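Local coordinates for chitin oligosaccharide binding protein NagB2 (Paenibacillus sp. FPU-7, PDB 7EHU) that binds the chitin oligosaccharides N,N'-diacetylchitobiose and N,N',N''-triacetylchitotriose, probably as the solute-binding component of a bacterial sugar uptake system, at residues 305-313 and 377-387. Residues are numbered along the deposited sequence; the frame is centred on the assembly and turned at random.
Sequences KGDNLINGG and AQASAKAAFPA
F385 and N311 form one dense part of this contact. The phenyl ring lies over the backbone of the neighbouring strand, with N311 CA 3.6 Å above its plane near the centre, while L309 CB meets the edge at CD1. Chi1 of 58° sets the ring between its own backbone N and carbonyl carbon, folding it back over 309-313; a flat apolar group suits this buried surface, which S206 and V209 of helix 197-212 also line. With N311 CG trans to the main-chain nitrogen (chi1 180°), ND2 reaches F385 O at 2.9 Å. G312 N reaches the same oxygen, also at 2.9 Å, but from the opposite face of the carbonyl, so two donors grip one acceptor and fix the chain just before P386. Parallel pairing continues through I310, whose N donates to A383 O (3.1 Å) and whose O accepts from F385 N (3.0 Å).

On the other face of the pair, buried I310 is packed too. Its CG2 rests on A381 CB at 3.8 Å, with A384 CB somewhat farther off, and CD1 reaches Q378 CA of helix 369-379; alanine lets the chain turn closely past the isoleucine. Exposed A384, Q378 and K382 make the looser side. At this margin N308 O accepts from K382 N at 2.7 Å, while the extended lysine chain leads away, as befits a charged residue. N308, third in the type II turn G306-L309, has a positive phi (61°) that asparagine tolerates well.

Strand 383-385 thus adds a short parallel edge to strand 309-320, and A387 just beyond it touches a bound N-acetylglucosamine, placing a glycan-pocket residue soon after a strand of the sheet, consistent with the periplasmic-binding-protein-type fold.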
ATOM      1  N   LYS A 305      16.394   4.760 -16.307  1.00 24.79           N
ATOM      2  CA  LYS A 305      15.263   3.882 -16.610  1.00 26.45           C
ATOM      3  C   LYS A 305      14.124   3.994 -15.607  1.00 24.48           C
ATOM      4  O   LYS A 305      13.022   3.509 -15.889  1.00 25.53           O
ATOM      5  CB  LYS A 305      15.705   2.414 -16.658  1.00 29.72           C
ATOM      6  CG  LYS A 305      16.252   1.940 -18.002  1.00 33.67           C
ATOM      7  CD  LYS A 305      16.966   0.594 -17.868  1.00 37.19           C
ATOM      8  CE  LYS A 305      17.544   0.114 -19.207  1.00 40.39           C
ATOM      9  NZ  LYS A 305      16.563  -0.668 -20.029  1.00 42.35           N
ATOM     10  N   GLY A 306      14.358   4.591 -14.442  1.00 21.64           N
ATOM     11  CA  GLY A 306      13.266   4.807 -13.518  1.00 19.68           C
ATOM     12  C   GLY A 306      12.444   6.060 -13.760  1.00 18.38           C
ATOM     13  O   GLY A 306      11.420   6.234 -13.101  1.00 17.70           O
ATOM     14  N   ASP A 307      12.836   6.916 -14.696  1.00 17.78           N
ATOM     15  CA  ASP A 307      12.184   8.213 -14.846  1.00 17.57           C
ATOM     16  C   ASP A 307      10.706   8.096 -15.204  1.00 17.28           C
ATOM     17  O   ASP A 307      10.293   7.228 -15.976  1.00 17.47           O
ATOM     18  CB  ASP A 307      12.894   9.036 -15.929  1.00 18.75           C
ATOM     19  CG  ASP A 307      14.189   9.633 -15.455  1.00 20.15           C
ATOM     20  OD1 ASP A 307      14.820  10.349 -16.245  1.00 21.99           O
ATOM     21  OD2 ASP A 307      14.562   9.447 -14.283  1.00 19.75           O
ATOM     22  N   ASN A 308       9.921   9.032 -14.665  1.00 16.79           N
ATOM     23  CA  ASN A 308       8.508   9.231 -14.984  1.00 18.08           C
ATOM     24  C   ASN A 308       7.631   8.036 -14.659  1.00 17.21           C
ATOM     25  O   ASN A 308       6.533   7.904 -15.198  1.00 19.64           O
ATOM     26  CB  ASN A 308       8.315   9.700 -16.419  1.00 20.50           C
ATOM     27  CG  ASN A 308       9.010  10.985 -16.649  1.00 23.49           C
ATOM     28  OD1 ASN A 308       8.651  11.980 -16.027  1.00 24.34           O
ATOM     29  ND2 ASN A 308      10.008  10.999 -17.526  1.00 24.97           N
ATOM     30  N   LEU A 309       8.081   7.182 -13.761  1.00 15.08           N
ATOM     31  CA  LEU A 309       7.278   6.071 -13.279  1.00 14.08           C
ATOM     32  C   LEU A 309       6.616   6.430 -11.953  1.00 13.71           C
ATOM     33  O   LEU A 309       7.090   7.286 -11.214  1.00 15.31           O
ATOM     34  CB  LEU A 309       8.159   4.834 -13.086  1.00 14.95           C
ATOM     35  CG  LEU A 309       8.910   4.363 -14.325  1.00 16.04           C
ATOM     36  CD1 LEU A 309       9.734   3.127 -13.999  1.00 16.37           C
ATOM     37  CD2 LEU A 309       7.957   4.053 -15.458  1.00 16.84           C
ATOM     38  N   ILE A 310       5.516   5.757 -11.650  1.00 11.43           N
ATOM     39  CA  ILE A 310       4.850   5.940 -10.368  1.00 10.69           C
ATOM     40  C   ILE A 310       4.564   4.577  -9.756  1.00 10.18           C
ATOM     41  O   ILE A 310       4.114   3.662 -10.445  1.00 11.03           O
ATOM     42  CB  ILE A 310       3.589   6.822 -10.477  1.00 10.60           C
ATOM     43  CG1 ILE A 310       3.067   7.231  -9.096  1.00 10.48           C
ATOM     44  CG2 ILE A 310       2.519   6.135 -11.307  1.00 12.25           C
ATOM     45  CD1 ILE A 310       1.992   8.303  -9.149  1.00 12.20           C
ATOM     46  N   ASN A 311       4.849   4.426  -8.478  1.00  9.12           N
ATOM     47  CA  ASN A 311       4.502   3.187  -7.796  1.00  8.97           C
ATOM     48  C   ASN A 311       2.985   3.105  -7.679  1.00  8.32           C
ATOM     49  O   ASN A 311       2.358   4.036  -7.161  1.00  9.23           O
ATOM     50  CB  ASN A 311       5.150   3.210  -6.413  1.00  8.85           C
ATOM     51  CG  ASN A 311       4.873   1.973  -5.552  1.00  8.89           C
ATOM     52  OD1 ASN A 311       4.809   2.096  -4.335  1.00  9.09           O
ATOM     53  ND2 ASN A 311       4.770   0.793  -6.150  1.00 10.63           N
ATOM     54  N   GLY A 312       2.388   2.016  -8.160  1.00  8.46           N
ATOM     55  CA  GLY A 312       0.950   1.871  -8.017  1.00  8.97           C
ATOM     56  C   GLY A 312       0.467   0.573  -8.614  1.00  8.74           C
ATOM     57  O   GLY A 312       1.219  -0.165  -9.260  1.00 10.55           O
ATOM     58  N   GLY A 313      -0.813   0.316  -8.397  1.00  9.08           N
ATOM     59  CA  GLY A 313      -1.438  -0.909  -8.868  1.00  9.58           C
ATOM     60  C   GLY A 313      -2.712  -1.182  -8.093  1.00  8.52           C
ATOM     61  O   GLY A 313      -3.244  -0.306  -7.422  1.00  9.13           O
ATOM     62  N   ALA A 377      -0.788  13.306 -11.358  1.00 24.79           N
ATOM     63  CA  ALA A 377       0.533  12.695 -11.228  1.00 24.59           C
ATOM     64  C   ALA A 377       0.557  11.278 -11.795  1.00 25.24           C
ATOM     65  O   ALA A 377       1.561  10.862 -12.389  1.00 25.65           O
ATOM     66  CB  ALA A 377       0.940  12.710  -9.749  1.00 24.42           C
ATOM     67  N   GLN A 378      -0.526  10.515 -11.610  1.00 26.25           N
ATOM     68  CA  GLN A 378      -0.592   9.149 -12.135  1.00 28.82           C
ATOM     69  C   GLN A 378      -0.785   9.148 -13.651  1.00 28.65           C
ATOM     70  O   GLN A 378      -0.126   8.380 -14.371  1.00 29.52           O
ATOM     71  CB  GLN A 378      -1.742   8.401 -11.446  1.00 32.98           C
ATOM     72  CG  GLN A 378      -1.827   6.885 -11.700  1.00 37.34           C
ATOM     73  CD  GLN A 378      -2.889   6.468 -12.701  1.00 41.72           C
ATOM     74  OE1 GLN A 378      -3.688   7.280 -13.167  1.00 42.95           O
ATOM     75  NE2 GLN A 378      -2.906   5.177 -13.027  1.00 43.42           N
ATOM     76  N   ALA A 379      -1.668  10.023 -14.149  1.00 27.90           N
ATOM     77  CA  ALA A 379      -2.004  10.056 -15.568  1.00 28.90           C
ATOM     78  C   ALA A 379      -0.817  10.483 -16.417  1.00 29.62           C
ATOM     79  O   ALA A 379      -0.639   9.978 -17.535  1.00 31.33           O
ATOM     80  CB  ALA A 379      -3.175  11.013 -15.786  1.00 28.96           C
ATOM     81  N   SER A 380      -0.014  11.430 -15.935  1.00 28.97           N
ATOM     82  CA  SER A 380       1.117  11.905 -16.722  1.00 28.75           C
ATOM     83  C   SER A 380       2.353  11.022 -16.583  1.00 26.56           C
ATOM     84  O   SER A 380       3.347  11.287 -17.262  1.00 27.55           O
ATOM     85  CB  SER A 380       1.497  13.328 -16.301  1.00 30.22           C
ATOM     86  OG  SER A 380       1.531  13.407 -14.893  1.00 30.62           O
ATOM     87  N   ALA A 381       2.330  10.013 -15.710  1.00 23.88           N
ATOM     88  CA  ALA A 381       3.444   9.082 -15.602  1.00 20.97           C
ATOM     89  C   ALA A 381       3.525   8.205 -16.844  1.00 19.86           C
ATOM     90  O   ALA A 381       2.517   7.903 -17.486  1.00 21.37           O
ATOM     91  CB  ALA A 381       3.251   8.177 -14.387  1.00 20.58           C
ATOM     92  N   LYS A 382       4.751   7.806 -17.188  1.00 18.10           N
ATOM     93  CA  LYS A 382       4.958   6.892 -18.311  1.00 19.16           C
ATOM     94  C   LYS A 382       4.280   5.553 -18.048  1.00 17.34           C
ATOM     95  O   LYS A 382       3.657   4.971 -18.946  1.00 18.66           O
ATOM     96  CB  LYS A 382       6.467   6.704 -18.504  1.00 22.57           C
ATOM     97  CG  LYS A 382       6.904   5.602 -19.466  1.00 27.55           C
ATOM     98  CD  LYS A 382       8.436   5.490 -19.494  1.00 32.29           C
ATOM     99  CE  LYS A 382       8.946   4.769 -20.740  1.00 35.87           C
ATOM    100  NZ  LYS A 382      10.338   5.206 -21.098  1.00 38.01           N
ATOM    101  N   ALA A 383       4.380   5.058 -16.821  1.00 15.69           N
ATOM    102  CA  ALA A 383       3.849   3.760 -16.430  1.00 14.55           C
ATOM    103  C   ALA A 383       3.896   3.665 -14.913  1.00 13.94           C
ATOM    104  O   ALA A 383       4.537   4.475 -14.239  1.00 13.44           O
ATOM    105  CB  ALA A 383       4.666   2.620 -17.042  1.00 16.04           C
ATOM    106  N   ALA A 384       3.223   2.649 -14.388  1.00 12.72           N
ATOM    107  CA  ALA A 384       3.301   2.312 -12.972  1.00 11.93           C
ATOM    108  C   ALA A 384       4.172   1.076 -12.765  1.00 11.69           C
ATOM    109  O   ALA A 384       4.401   0.286 -13.689  1.00 14.20           O
ATOM    110  CB  ALA A 384       1.909   2.054 -12.391  1.00 13.09           C
ATOM    111  N   PHE A 385       4.657   0.915 -11.536  1.00 10.79           N
ATOM    112  CA  PHE A 385       5.336  -0.294 -11.121  1.00 10.49           C
ATOM    113  C   PHE A 385       4.745  -0.755  -9.793  1.00  9.33           C
ATOM    114  O   PHE A 385       4.387   0.075  -8.944  1.00  9.41           O
ATOM    115  CB  PHE A 385       6.859  -0.106 -10.986  1.00 10.22           C
ATOM    116  CG  PHE A 385       7.289   0.958 -10.017  1.00  9.77           C
ATOM    117  CD1 PHE A 385       7.436   2.275 -10.438  1.00 10.30           C
ATOM    118  CD2 PHE A 385       7.589   0.636  -8.698  1.00 10.64           C
ATOM    119  CE1 PHE A 385       7.880   3.240  -9.556  1.00 10.94           C
ATOM    120  CE2 PHE A 385       8.023   1.601  -7.825  1.00 11.22           C
ATOM    121  CZ  PHE A 385       8.171   2.897  -8.253  1.00 10.95           C
ATOM    122  N   PRO A 386       4.621  -2.057  -9.584  1.00 10.26           N
ATOM    123  CA  PRO A 386       4.048  -2.555  -8.330  1.00 10.45           C
ATOM    124  C   PRO A 386       5.008  -2.354  -7.168  1.00 10.16           C
ATOM    125  O   PRO A 386       6.203  -2.099  -7.338  1.00 10.04           O
ATOM    126  CB  PRO A 386       3.851  -4.048  -8.619  1.00 10.44           C
ATOM    127  CG  PRO A 386       4.956  -4.369  -9.571  1.00 11.40           C
ATOM    128  CD  PRO A 386       5.082  -3.148 -10.457  1.00 11.22           C
ATOM    129  N   ALA A 387       4.466  -2.458  -5.961  1.00  9.74           N
ATOM    130  CA  ALA A 387       5.310  -2.459  -4.776  1.00  9.91           C
ATOM    131  C   ALA A 387       6.199  -3.697  -4.770  1.00  9.44           C
ATOM    132  O   ALA A 387       5.799  -4.785  -5.206  1.00  9.36           O
ATOM    133  CB  ALA A 387       4.475  -2.421  -3.508  1.00 10.31           C
TER